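Local atomic coordinates of peptidoglycan-recognition protein-LC isoform LCa (Drosophila melanogaster, PDB entry 2F2L), a protein that helps activate the imd/Relish immune pathway as an extracellular recognition domain in the response to peptidoglycan and lipopolysaccharide of Gram-negative bacteria. Residues I42-V47 / N74-R79; I91-Q96 / S142-S147; L98-I103 / L121-G126. All coordinates share one frame; numbering follows the deposited sequence. Where two conformers were deposited one is given.

Contact 1. Residues I42-V47 / N74-R79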
ATOM      1  N   ILE A  42      -4.817  10.282   5.199  1.00 17.93           N
ATOM      2  CA  ILE A  42      -4.856   9.380   6.349  1.00 18.01           C
ATOM      3  C   ILE A  42      -5.634   8.108   6.019  1.00 17.76           C
ATOM      4  O   ILE A  42      -5.262   7.023   6.461  1.00 16.95           O
ATOM      5  CB  ILE A  42      -5.433  10.069   7.598  1.00 17.84           C
ATOM      6  CG1 ILE A  42      -4.590  11.301   7.978  1.00 18.22           C
ATOM      7  CG2 ILE A  42      -5.537   9.080   8.758  1.00 18.15           C
ATOM      8  CD1 ILE A  42      -3.093  11.055   8.132  1.00 18.70           C
ATOM      9  N   CYS A  43      -6.712   8.230   5.246  1.00 18.36           N
ATOM     10  CA  CYS A  43      -7.451   7.043   4.801  1.00 18.65           C
ATOM     11  C   CYS A  43      -6.563   6.114   3.989  1.00 18.62           C
ATOM     12  O   CYS A  43      -6.615   4.903   4.168  1.00 18.63           O
ATOM     13  CB  CYS A  43      -8.687   7.421   3.994  1.00 19.15           C
ATOM     14  SG  CYS A  43     -10.023   8.202   4.969  1.00 21.56           S
ATOM     15  N   VAL A  44      -5.757   6.684   3.101  1.00 18.42           N
ATOM     16  CA  VAL A  44      -4.801   5.908   2.335  1.00 19.01           C
ATOM     17  C   VAL A  44      -3.859   5.127   3.268  1.00 18.91           C
ATOM     18  O   VAL A  44      -3.606   3.957   3.030  1.00 18.83           O
ATOM     19  CB  VAL A  44      -4.006   6.794   1.329  1.00 18.82           C
ATOM     20  CG1 VAL A  44      -2.678   6.139   0.911  1.00 19.85           C
ATOM     21  CG2 VAL A  44      -4.861   7.089   0.085  1.00 19.47           C
ATOM     22  N   LEU A  45      -3.356   5.786   4.313  1.00 19.08           N
ATOM     23  CA  LEU A  45      -2.539   5.129   5.340  1.00 19.31           C
ATOM     24  C   LEU A  45      -3.293   3.973   5.969  1.00 19.39           C
ATOM     25  O   LEU A  45      -2.763   2.856   6.110  1.00 19.73           O
ATOM     26  CB  LEU A  45      -2.141   6.126   6.436  1.00 19.43           C
ATOM     27  CG  LEU A  45      -1.159   5.625   7.501  1.00 19.79           C
ATOM     28  CD1 LEU A  45       0.144   5.179   6.860  1.00 21.19           C
ATOM     29  CD2 LEU A  45      -0.903   6.711   8.527  1.00 20.20           C
ATOM     30  N   ARG A  46      -4.541   4.224   6.354  1.00 18.96           N
ATOM     31  CA  ARG A  46      -5.343   3.169   6.968  1.00 18.97           C
ATOM     32  C   ARG A  46      -5.513   1.963   6.040  1.00 18.82           C
ATOM     33  O   ARG A  46      -5.343   0.817   6.477  1.00 19.29           O
ATOM     34  CB  ARG A  46      -6.736   3.675   7.376  1.00 18.99           C
ATOM     35  CG  ARG A  46      -6.747   4.850   8.333  1.00 18.76           C
ATOM     36  CD  ARG A  46      -6.033   4.591   9.664  1.00 18.43           C
ATOM     37  NE  ARG A  46      -6.102   5.815  10.468  1.00 19.10           N
ATOM     38  CZ  ARG A  46      -5.147   6.276  11.272  1.00 17.66           C
ATOM     39  NH1 ARG A  46      -4.003   5.636  11.420  1.00 17.75           N
ATOM     40  NH2 ARG A  46      -5.341   7.415  11.912  1.00 16.96           N
ATOM     41  N   VAL A  47      -5.863   2.222   4.778  1.00 18.82           N
ATOM     42  CA  VAL A  47      -6.177   1.142   3.839  1.00 19.10           C
ATOM     43  C   VAL A  47      -4.922   0.321   3.498  1.00 19.22           C
ATOM     44  O   VAL A  47      -4.983  -0.905   3.476  1.00 19.71           O
ATOM     45  CB  VAL A  47      -6.857   1.649   2.534  1.00 18.79           C
ATOM     46  CG1 VAL A  47      -7.146   0.469   1.609  1.00 18.92           C
ATOM     47  CG2 VAL A  47      -8.174   2.367   2.841  1.00 18.48           C
ATOM     48  N   ASN A  74     -14.859   9.086   0.814  1.00 18.56           N
ATOM     49  CA  ASN A  74     -14.330   8.485  -0.415  1.00 18.89           C
ATOM     50  C   ASN A  74     -14.440   6.965  -0.348  1.00 18.66           C
ATOM     51  O   ASN A  74     -14.386   6.385   0.734  1.00 19.02           O
ATOM     52  CB  ASN A  74     -12.858   8.868  -0.645  1.00 18.66           C
ATOM     53  CG  ASN A  74     -12.678  10.325  -1.033  1.00 19.91           C
ATOM     54  OD1 ASN A  74     -13.415  10.852  -1.860  1.00 22.78           O
ATOM     55  ND2 ASN A  74     -11.692  10.978  -0.442  1.00 18.90           N
ATOM     56  N   VAL A  75     -14.600   6.340  -1.509  1.00 18.78           N
ATOM     57  CA  VAL A  75     -14.638   4.890  -1.646  1.00 19.15           C
ATOM     58  C   VAL A  75     -13.257   4.397  -2.114  1.00 19.47           C
ATOM     59  O   VAL A  75     -12.774   4.794  -3.182  1.00 19.39           O
ATOM     60  CB  VAL A  75     -15.706   4.444  -2.675  1.00 19.44           C
ATOM     61  CG1 VAL A  75     -15.776   2.913  -2.773  1.00 19.53           C
ATOM     62  CG2 VAL A  75     -17.087   5.011  -2.309  1.00 19.92           C
ATOM     63  N   TYR A  76     -12.634   3.547  -1.304  1.00 19.45           N
ATOM     64  CA  TYR A  76     -11.301   2.985  -1.596  1.00 19.69           C
ATOM     65  C   TYR A  76     -11.508   1.619  -2.229  1.00 19.66           C
ATOM     66  O   TYR A  76     -12.182   0.774  -1.677  1.00 19.78           O
ATOM     67  CB  TYR A  76     -10.462   2.929  -0.309  1.00 19.52           C
ATOM     68  CG  TYR A  76     -10.139   4.328   0.120  1.00 18.83           C
ATOM     69  CD1 TYR A  76      -8.925   4.895  -0.184  1.00 16.89           C
ATOM     70  CD2 TYR A  76     -11.097   5.123   0.743  1.00 19.10           C
ATOM     71  CE1 TYR A  76      -8.637   6.206   0.160  1.00 19.37           C
ATOM     72  CE2 TYR A  76     -10.829   6.440   1.086  1.00 18.85           C
ATOM     73  CZ  TYR A  76      -9.597   6.982   0.778  1.00 19.92           C
ATOM     74  OH  TYR A  76      -9.301   8.283   1.096  1.00 18.63           O
ATOM     75  N   VAL A  77     -10.969   1.439  -3.422  1.00 19.86           N
ATOM     76  CA  VAL A  77     -11.146   0.194  -4.135  1.00 20.28           C
ATOM     77  C   VAL A  77     -10.272  -0.891  -3.480  1.00 20.16           C
ATOM     78  O   VAL A  77      -9.048  -0.730  -3.342  1.00 20.13           O
ATOM     79  CB  VAL A  77     -10.814   0.343  -5.640  1.00 20.05           C
ATOM     80  CG1 VAL A  77     -11.064  -0.975  -6.364  1.00 21.06           C
ATOM     81  CG2 VAL A  77     -11.662   1.463  -6.276  1.00 21.45           C
ATOM     82  N   GLY A  78     -10.928  -1.971  -3.070  1.00 19.67           N
ATOM     83  CA  GLY A  78     -10.274  -3.137  -2.503  1.00 19.21           C
ATOM     84  C   GLY A  78     -10.153  -4.150  -3.619  1.00 18.71           C
ATOM     85  O   GLY A  78      -9.436  -3.924  -4.583  1.00 18.47           O
ATOM     86  N   ARG A  79     -10.891  -5.249  -3.513  1.00 18.42           N
ATOM     87  CA  ARG A  79     -10.930  -6.243  -4.584  1.00 18.12           C
ATOM     88  C   ARG A  79     -11.865  -5.847  -5.726  1.00 18.35           C
ATOM     89  O   ARG A  79     -11.889  -6.501  -6.775  1.00 18.00           O
ATOM     90  CB  ARG A  79     -11.361  -7.590  -4.032  1.00 18.23           C
ATOM     91  CG  ARG A  79     -10.483  -8.070  -2.904  1.00 17.31           C
ATOM     92  CD  ARG A  79     -10.674  -9.545  -2.611  1.00 17.61           C
ATOM     93  NE  ARG A  79      -9.800  -9.955  -1.513  1.00 15.86           N
ATOM     94  CZ  ARG A  79      -9.560 -11.208  -1.146  1.00 17.61           C
ATOM     95  NH1 ARG A  79     -10.143 -12.226  -1.770  1.00 17.22           N
ATOM     96  NH2 ARG A  79      -8.715 -11.447  -0.146  1.00 16.39           N
TER
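Helix 42-47 and strand 75-77 have axes 10.4 Å apart at closest approach and N-to-C directions 39° apart; their CA atoms come nearest at Val-47 and Tyr-76, 7.7 Å from each other. No hydrogen bond spans the contact. It is made almost wholly by the Tyr-76 side chain, which reaches from the strand to three residues on one side of the helix. CG of Tyr-76 lies anti to the carbonyl carbon (chi1 -68°), and this sends the ring along the helix surface. The base of the ring meets Val-47, whose CG2 is 3.9 Å from Tyr-76 CG. This methyl comes in obliquely and also brushes the Tyr-76 CB. Farther along, Val-44 CG2 sits at the ring edge, near the ring plane, 3.9 Å from Tyr-76 CE1. Its side chain crosses the tyrosine at about a right angle. The phenol end is packed tightly against Cys-43, with Cys-43 CB 3.1 Å from Tyr-76 OH. Cys-43 SG lies 5.2 Å from the Tyr-76 ring centroid, an oblique sulfur-aromatic contact. The sulfur is not a free thiol, since it forms the disulfide with Cys-37. The Tyr-76 hydroxyl has its polar partner in Asp-72 OD2, which gives the buried ring a fixed polar end. The contact therefore joins one face of the strand to the first turns of helix 40-57, by apolar packing beside a covalent cross-link. Strand 75-77 lies between strands 2-3 and 67-69, and Tyr-76 also touches Val-3 and Leu-68 from them. On the helix, Val-47 reaches Trp-8, Leu-68 and Ile-103, while Val-44 also packs on Phe-54 of the neighbouring LCx chain.

Contact 2. Residues I91-Q96 / S142-S147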
ATOM      1  N   ILE A  91     -16.925 -19.556   2.621  1.00 19.19           N
ATOM      2  CA  ILE A  91     -17.038 -19.561   1.153  1.00 19.43           C
ATOM      3  C   ILE A  91     -18.488 -19.359   0.676  1.00 18.89           C
ATOM      4  O   ILE A  91     -18.716 -18.783  -0.382  1.00 18.43           O
ATOM      5  CB  ILE A  91     -16.414 -20.860   0.536  1.00 19.87           C
ATOM      6  CG1 ILE A  91     -16.296 -20.759  -0.998  1.00 21.50           C
ATOM      7  CG2 ILE A  91     -17.220 -22.127   0.939  1.00 19.13           C
ATOM      8  CD1 ILE A  91     -15.466 -19.599  -1.487  1.00 22.21           C
ATOM      9  N   ASN A  92     -19.452 -19.829   1.461  1.00 19.00           N
ATOM     10  CA  ASN A  92     -20.870 -19.666   1.133  1.00 19.75           C
ATOM     11  C   ASN A  92     -21.254 -18.190   1.060  1.00 19.98           C
ATOM     12  O   ASN A  92     -21.827 -17.740   0.079  1.00 20.78           O
ATOM     13  CB  ASN A  92     -21.745 -20.365   2.179  1.00 20.04           C
ATOM     14  CG  ASN A  92     -21.581 -21.860   2.167  1.00 22.14           C
ATOM     15  OD1 ASN A  92     -21.320 -22.465   1.121  1.00 25.28           O
ATOM     16  ND2 ASN A  92     -21.734 -22.477   3.334  1.00 25.30           N
ATOM     17  N   TYR A  93     -20.908 -17.439   2.098  1.00 19.69           N
ATOM     18  CA  TYR A  93     -21.162 -16.002   2.124  1.00 20.16           C
ATOM     19  C   TYR A  93     -20.272 -15.230   1.149  1.00 20.09           C
ATOM     20  O   TYR A  93     -20.767 -14.417   0.353  1.00 20.36           O
ATOM     21  CB  TYR A  93     -20.996 -15.453   3.550  1.00 20.02           C
ATOM     22  CG  TYR A  93     -22.157 -15.795   4.464  1.00 20.66           C
ATOM     23  CD1 TYR A  93     -23.463 -15.442   4.120  1.00 21.25           C
ATOM     24  CD2 TYR A  93     -21.956 -16.451   5.675  1.00 21.50           C
ATOM     25  CE1 TYR A  93     -24.538 -15.739   4.949  1.00 20.41           C
ATOM     26  CE2 TYR A  93     -23.036 -16.750   6.524  1.00 20.56           C
ATOM     27  CZ  TYR A  93     -24.323 -16.394   6.145  1.00 20.68           C
ATOM     28  OH  TYR A  93     -25.413 -16.675   6.956  1.00 21.23           O
ATOM     29  N   ASP A  94     -18.964 -15.481   1.228  1.00 20.09           N
ATOM     30  CA  ASP A  94     -17.968 -14.742   0.441  1.00 20.47           C
ATOM     31  C   ASP A  94     -18.170 -14.905  -1.063  1.00 20.20           C
ATOM     32  O   ASP A  94     -17.926 -13.963  -1.815  1.00 21.67           O
ATOM     33  CB  ASP A  94     -16.531 -15.145   0.827  1.00 20.45           C
ATOM     34  CG  ASP A  94     -16.144 -14.687   2.227  1.00 21.31           C
ATOM     35  OD1 ASP A  94     -16.664 -13.635   2.686  1.00 23.53           O
ATOM     36  OD2 ASP A  94     -15.316 -15.372   2.881  1.00 18.93           O
ATOM     37  N   SER A  95     -18.637 -16.073  -1.499  1.00 19.98           N
ATOM     38  CA  SER A  95     -18.897 -16.312  -2.922  1.00 20.03           C
ATOM     39  C   SER A  95     -20.228 -15.695  -3.425  1.00 19.87           C
ATOM     40  O   SER A  95     -20.508 -15.707  -4.626  1.00 19.17           O
ATOM     41  CB  SER A  95     -18.872 -17.810  -3.220  1.00 19.73           C
ATOM     42  OG  SER A  95     -20.024 -18.446  -2.684  1.00 20.13           O
ATOM     43  N   GLN A  96     -21.040 -15.179  -2.506  1.00 19.90           N
ATOM     44  CA  GLN A  96     -22.387 -14.699  -2.838  1.00 19.86           C
ATOM     45  C   GLN A  96     -22.676 -13.298  -2.303  1.00 19.41           C
ATOM     46  O   GLN A  96     -23.833 -12.919  -2.124  1.00 19.01           O
ATOM     47  CB  GLN A  96     -23.414 -15.696  -2.307  1.00 19.71           C
ATOM     48  CG  GLN A  96     -23.263 -17.059  -2.929  1.00 20.92           C
ATOM     49  CD  GLN A  96     -24.293 -18.034  -2.455  1.00 21.40           C
ATOM     50  OE1 GLN A  96     -25.303 -18.240  -3.129  1.00 25.93           O
ATOM     51  NE2 GLN A  96     -24.052 -18.659  -1.301  1.00 22.69           N
ATOM     52  N   SER A 142     -22.290  -8.921  11.547  1.00 15.97           N
ATOM     53  CA  SER A 142     -22.545  -9.454  12.875  1.00 16.50           C
ATOM     54  C   SER A 142     -23.886 -10.183  12.990  1.00 16.78           C
ATOM     55  O   SER A 142     -24.030 -11.077  13.814  1.00 16.59           O
ATOM     56  CB  SER A 142     -22.496  -8.341  13.924  1.00 16.71           C
ATOM     57  OG  SER A 142     -23.478  -7.366  13.665  1.00 17.04           O
ATOM     58  N   LYS A 143     -24.864  -9.780  12.189  1.00 17.21           N
ATOM     59  CA  LYS A 143     -26.154 -10.473  12.141  1.00 17.58           C
ATOM     60  C   LYS A 143     -25.952 -11.868  11.545  1.00 17.84           C
ATOM     61  O   LYS A 143     -26.532 -12.838  12.010  1.00 17.43           O
ATOM     62  CB  LYS A 143     -27.172  -9.661  11.325  1.00 17.47           C
ATOM     63  CG  LYS A 143     -28.457 -10.415  10.966  1.00 18.09           C
ATOM     64  CD  LYS A 143     -29.658  -9.478  10.748  1.00 17.87           C
ATOM     65  CE  LYS A 143     -30.912 -10.266  10.337  1.00 18.77           C
ATOM     66  NZ  LYS A 143     -32.197  -9.696  10.883  1.00 18.40           N
ATOM     67  N   LEU A 144     -25.095 -11.959  10.533  1.00 18.10           N
ATOM     68  CA  LEU A 144     -24.820 -13.223   9.851  1.00 18.76           C
ATOM     69  C   LEU A 144     -24.039 -14.198  10.733  1.00 19.35           C
ATOM     70  O   LEU A 144     -24.276 -15.407  10.701  1.00 19.76           O
ATOM     71  CB  LEU A 144     -24.046 -12.957   8.545  1.00 18.83           C
ATOM     72  CG  LEU A 144     -24.793 -12.189   7.458  1.00 18.98           C
ATOM     73  CD1 LEU A 144     -23.863 -11.893   6.269  1.00 18.89           C
ATOM     74  CD2 LEU A 144     -26.027 -12.954   6.993  1.00 19.80           C
ATOM     75  N   MET A 145     -23.103 -13.662  11.514  1.00 19.89           N
ATOM     76  CA  MET A 145     -22.269 -14.459  12.415  1.00 19.99           C
ATOM     77  C   MET A 145     -22.201 -13.735  13.750  1.00 19.86           C
ATOM     78  O   MET A 145     -21.244 -13.006  14.016  1.00 19.73           O
ATOM     79  CB  MET A 145     -20.864 -14.650  11.820  1.00 20.06           C
ATOM     80  CG  MET A 145     -20.857 -15.488  10.550  1.00 20.56           C
ATOM     81  SD  MET A 145     -19.217 -15.761   9.817  1.00 21.04           S
ATOM     82  CE  MET A 145     -19.666 -16.662   8.364  1.00 20.32           C
ATOM     83  N   PRO A 146     -23.240 -13.913  14.586  1.00 19.83           N
ATOM     84  CA  PRO A 146     -23.342 -13.258  15.897  1.00 19.89           C
ATOM     85  C   PRO A 146     -22.187 -13.525  16.855  1.00 19.76           C
ATOM     86  O   PRO A 146     -21.917 -12.694  17.724  1.00 20.26           O
ATOM     87  CB  PRO A 146     -24.637 -13.834  16.472  1.00 19.81           C
ATOM     88  CG  PRO A 146     -25.420 -14.257  15.279  1.00 19.77           C
ATOM     89  CD  PRO A 146     -24.416 -14.759  14.317  1.00 19.70           C
ATOM     90  N   SER A 147     -21.507 -14.656  16.701  1.00 19.73           N
ATOM     91  CA  SER A 147     -20.455 -15.041  17.640  1.00 20.03           C
ATOM     92  C   SER A 147     -19.122 -14.337  17.393  1.00 20.04           C
ATOM     93  O   SER A 147     -18.241 -14.401  18.246  1.00 20.32           O
ATOM     94  CB  SER A 147     -20.221 -16.547  17.589  1.00 19.97           C
ATOM     95  OG  SER A 147     -19.555 -16.891  16.388  1.00 20.99           O
TER
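Tyr-93 of helix 91-94 packs against Leu-144, the last residue of helix 141-144, and Met-145 just after it. The contact across the segments is apolar, with no hydrogen bond. Leu-144 approaches obliquely. Its CD1 lies over one face of the ring, 4.1 Å above the plane and offset toward the rim. Its other methyl, CD2, is 3.8 Å from Tyr-93 CE1. Met-145 uses a different side of the ring. Its chain is extended beyond CG (chi2 -179°, chi3 -177°), and this carries the terminal methyl to the ring edge, with Met-145 CE 3.5 Å from Tyr-93 CD2. Two side-chain hydrogen bonds lie within segment 91-96. Ser-95 OG donates to Ile-91 O over 2.7 Å, and the same carbonyl accepts from Ser-95 N. Gln-96 NE2 bonds to Asn-92 O at 2.8 Å, nearly straight at 168°. These bonds tie the residues after Tyr-93 back onto the short helix. From the loop before that helix, Met-88 touches Tyr-93 and Asn-90 touches Met-145. Across the two segments this partly exposed contact rests on van der Waals packing, with no directional bond to fix it.

Contact 3. Residues L98-I103 / L121-G126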
ATOM      1  N   LEU A  98     -20.919  -8.939  -1.756  1.00 19.25           N
ATOM      2  CA  LEU A  98     -19.891  -7.923  -1.800  1.00 18.98           C
ATOM      3  C   LEU A  98     -19.784  -7.375  -0.393  1.00 18.88           C
ATOM      4  O   LEU A  98     -20.780  -7.348   0.354  1.00 18.52           O
ATOM      5  CB  LEU A  98     -20.284  -6.792  -2.743  1.00 18.96           C
ATOM      6  CG  LEU A  98     -20.224  -7.066  -4.243  1.00 20.27           C
ATOM      7  CD1 LEU A  98     -20.991  -5.979  -4.965  1.00 20.27           C
ATOM      8  CD2 LEU A  98     -18.771  -7.159  -4.778  1.00 21.23           C
ATOM      9  N   SER A  99     -18.577  -6.953  -0.026  1.00 18.75           N
ATOM     10  CA  SER A  99     -18.318  -6.372   1.283  1.00 18.59           C
ATOM     11  C   SER A  99     -17.933  -4.894   1.193  1.00 18.43           C
ATOM     12  O   SER A  99     -17.133  -4.499   0.333  1.00 18.15           O
ATOM     13  CB  SER A  99     -17.225  -7.138   2.021  1.00 18.76           C
ATOM     14  OG  SER A  99     -16.017  -7.213   1.282  1.00 18.23           O
ATOM     15  N   PHE A 100     -18.550  -4.089   2.060  1.00 18.44           N
ATOM     16  CA  PHE A 100     -18.190  -2.688   2.261  1.00 18.90           C
ATOM     17  C   PHE A 100     -17.630  -2.615   3.668  1.00 19.10           C
ATOM     18  O   PHE A 100     -18.357  -2.834   4.631  1.00 18.89           O
ATOM     19  CB  PHE A 100     -19.392  -1.723   2.200  1.00 18.99           C
ATOM     20  CG  PHE A 100     -20.085  -1.632   0.862  1.00 19.06           C
ATOM     21  CD1 PHE A 100     -19.619  -2.278  -0.270  1.00 19.72           C
ATOM     22  CD2 PHE A 100     -21.236  -0.860   0.751  1.00 19.40           C
ATOM     23  CE1 PHE A 100     -20.284  -2.153  -1.485  1.00 19.28           C
ATOM     24  CE2 PHE A 100     -21.902  -0.748  -0.453  1.00 18.74           C
ATOM     25  CZ  PHE A 100     -21.433  -1.390  -1.567  1.00 18.56           C
ATOM     26  N   ALA A 101     -16.342  -2.308   3.787  1.00 19.70           N
ATOM     27  CA  ALA A 101     -15.716  -2.144   5.096  1.00 19.64           C
ATOM     28  C   ALA A 101     -15.668  -0.654   5.440  1.00 19.65           C
ATOM     29  O   ALA A 101     -15.303   0.176   4.604  1.00 19.95           O
ATOM     30  CB  ALA A 101     -14.333  -2.716   5.095  1.00 19.96           C
ATOM     31  N   TYR A 102     -16.026  -0.328   6.675  1.00 19.50           N
ATOM     32  CA  TYR A 102     -16.059   1.054   7.134  1.00 19.56           C
ATOM     33  C   TYR A 102     -14.785   1.285   7.931  1.00 19.50           C
ATOM     34  O   TYR A 102     -14.501   0.565   8.875  1.00 19.29           O
ATOM     35  CB  TYR A 102     -17.378   1.318   7.910  1.00 19.51           C
ATOM     36  CG  TYR A 102     -18.526   1.325   6.920  1.00 18.77           C
ATOM     37  CD1 TYR A 102     -18.981   2.513   6.374  1.00 17.89           C
ATOM     38  CD2 TYR A 102     -19.047   0.131   6.419  1.00 20.12           C
ATOM     39  CE1 TYR A 102     -19.993   2.530   5.419  1.00 18.65           C
ATOM     40  CE2 TYR A 102     -20.045   0.129   5.451  1.00 18.27           C
ATOM     41  CZ  TYR A 102     -20.517   1.332   4.955  1.00 19.45           C
ATOM     42  OH  TYR A 102     -21.497   1.335   3.980  1.00 18.64           O
ATOM     43  N   ILE A 103     -13.989   2.262   7.505  1.00 19.63           N
ATOM     44  CA  ILE A 103     -12.687   2.495   8.131  1.00 19.61           C
ATOM     45  C   ILE A 103     -12.870   3.147   9.496  1.00 19.65           C
ATOM     46  O   ILE A 103     -13.293   4.291   9.596  1.00 19.60           O
ATOM     47  CB  ILE A 103     -11.759   3.339   7.267  1.00 19.48           C
ATOM     48  CG1 ILE A 103     -11.565   2.663   5.908  1.00 18.68           C
ATOM     49  CG2 ILE A 103     -10.409   3.552   7.980  1.00 19.66           C
ATOM     50  CD1 ILE A 103     -10.922   3.534   4.878  1.00 18.85           C
ATOM     51  N   LEU A 121     -24.773   6.126  -2.738  1.00 18.24           N
ATOM     52  CA  LEU A 121     -24.280   6.266  -4.112  1.00 18.41           C
ATOM     53  C   LEU A 121     -23.562   4.986  -4.561  1.00 18.01           C
ATOM     54  O   LEU A 121     -23.714   4.571  -5.707  1.00 17.61           O
ATOM     55  CB  LEU A 121     -23.335   7.470  -4.281  1.00 18.56           C
ATOM     56  CG  LEU A 121     -23.840   8.933  -4.306  1.00 20.20           C
ATOM     57  CD1 LEU A 121     -25.270   9.091  -4.864  1.00 20.43           C
ATOM     58  CD2 LEU A 121     -23.755   9.574  -2.948  1.00 21.51           C
ATOM     59  N   LEU A 122     -22.804   4.366  -3.654  1.00 18.04           N
ATOM     60  CA  LEU A 122     -22.041   3.148  -3.981  1.00 18.25           C
ATOM     61  C   LEU A 122     -22.971   1.973  -4.307  1.00 18.01           C
ATOM     62  O   LEU A 122     -22.758   1.278  -5.300  1.00 18.21           O
ATOM     63  CB  LEU A 122     -21.058   2.758  -2.853  1.00 18.05           C
ATOM     64  CG  LEU A 122     -20.115   1.593  -3.187  1.00 17.98           C
ATOM     65  CD1 LEU A 122     -19.254   1.912  -4.419  1.00 18.11           C
ATOM     66  CD2 LEU A 122     -19.228   1.244  -2.000  1.00 18.46           C
ATOM     67  N   LEU A 123     -23.993   1.772  -3.482  1.00 18.17           N
ATOM     68  CA  LEU A 123     -25.029   0.766  -3.746  1.00 18.53           C
ATOM     69  C   LEU A 123     -25.785   1.010  -5.069  1.00 19.05           C
ATOM     70  O   LEU A 123     -26.028   0.068  -5.844  1.00 19.27           O
ATOM     71  CB  LEU A 123     -26.026   0.717  -2.591  1.00 18.44           C
ATOM     72  CG  LEU A 123     -25.525   0.215  -1.231  1.00 18.70           C
ATOM     73  CD1 LEU A 123     -26.528   0.576  -0.161  1.00 18.32           C
ATOM     74  CD2 LEU A 123     -25.273  -1.281  -1.237  1.00 19.18           C
ATOM     75  N   GLU A 124     -26.163   2.267  -5.315  1.00 19.03           N
ATOM     76  CA  GLU A 124     -26.801   2.634  -6.571  1.00 19.03           C
ATOM     77  C   GLU A 124     -25.915   2.359  -7.797  1.00 19.06           C
ATOM     78  O   GLU A 124     -26.408   1.829  -8.809  1.00 19.50           O
ATOM     79  CB  GLU A 124     -27.244   4.108  -6.563  1.00 19.25           C
ATOM     80  CG  GLU A 124     -27.746   4.605  -7.935  1.00 19.94           C
ATOM     81  CD  GLU A 124     -28.128   6.088  -7.963  1.00 20.52           C
ATOM     82  OE1 GLU A 124     -27.524   6.887  -7.202  1.00 23.13           O
ATOM     83  OE2 GLU A 124     -29.021   6.450  -8.764  1.00 20.59           O
ATOM     84  N   ARG A 125     -24.638   2.731  -7.717  0.50 18.98           N
ATOM     85  CA  ARG A 125     -23.695   2.483  -8.810  0.50 18.60           C
ATOM     86  C   ARG A 125     -23.605   0.979  -9.112  0.50 18.29           C
ATOM     87  O   ARG A 125     -23.603   0.574 -10.270  0.50 17.99           O
ATOM     88  CB  ARG A 125     -22.311   3.061  -8.469  0.50 18.95           C
ATOM     89  CG  ARG A 125     -21.328   3.160  -9.646  0.50 19.50           C
ATOM     90  CD  ARG A 125     -21.844   4.037 -10.788  0.50 20.74           C
ATOM     91  NE  ARG A 125     -22.311   5.351 -10.337  0.50 21.57           N
ATOM     92  CZ  ARG A 125     -21.552   6.443 -10.225  0.50 22.30           C
ATOM     93  NH1 ARG A 125     -20.256   6.412 -10.521  0.50 22.86           N
ATOM     94  NH2 ARG A 125     -22.094   7.583  -9.809  0.50 22.37           N
ATOM     95  N   GLY A 126     -23.547   0.158  -8.065  1.00 17.77           N
ATOM     96  CA  GLY A 126     -23.525  -1.296  -8.216  1.00 17.78           C
ATOM     97  C   GLY A 126     -24.747  -1.892  -8.889  1.00 17.47           C
ATOM     98  O   GLY A 126     -24.644  -2.811  -9.708  1.00 16.93           O
TER
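The central beta sheet of the amidase-like PGRP domain is backed here by helix 113-128, and Phe-100 of strand 98-102 meets Leu-122 and Leu-123 of that helix. The CA atoms of Phe-100 and Leu-122 are 9.4 Å apart, so the space between sheet and helix is bridged by side chains. The Leu-122 and Phe-100 side chains come from opposite directions, from helix and from strand. Leu-122 CD2 lies over one face of the Phe-100 ring, 3.5 Å from the ring centroid and 15° off the ring normal, a CH-pi contact. The methyl is shifted toward the rim, where CZ of Phe-100 is also 3.6 Å from CG of Leu-122. A chi2 of -5° puts CA of Phe-100 nearly in the ring plane, and with this turn the face looks to Leu-122. Strand 98-102 lies between strands 67-69 and 24-31, and runs parallel to both. The chain leaves it, passes through helix 113-128 and returns to the sheet in strand 136-140, parallel to strand 98-102 and one strand beyond 24-31. The contact thus sits inside a beta-alpha-beta crossover, between its first strand and its helix. Leu-123 follows Leu-122 on the helix but reaches another part of the ring. Its CG is anti to the carbonyl carbon (chi1 -67°), and its CD2 comes obliquely to within 3.5 Å of Phe-100 CE2. No hydrogen bond spans these two segments. The buried cluster extends across the sheet, over the strands on both sides. Phe-100 touches Phe-67 and Val-27, Leu-122 touches Phe-67 and Ile-69, and Leu-123 reaches Tyr-136 and Phe-138. Nearby, Tyr-102 OH is hydrogen-bonded to Thr-119 OG1 on the same helix.

Contacts 1 and 3 each pack a helix against the same sheet, with centres about 13 Å apart. They touch directly: Val-47 CG2 is 3.6 Å from Ile-103 CD1, and Val-75 CG1 is 3.9 Å from Leu-122 CD2. Contact 2 is peripheral, its centre about 17 Å from that of contact 3 and about 23 Å from that of contact 1. It joins contact 3 only through the sequence, since residues 91-96 lead almost at once into strand 98-102. In contact 1 the Val-44 side chain is about 8 Å from the bound muropeptide. The same helix, 40-57, supplies Arg-48, Leu-49, Thr-52 and Glu-56 to the ligand pocket.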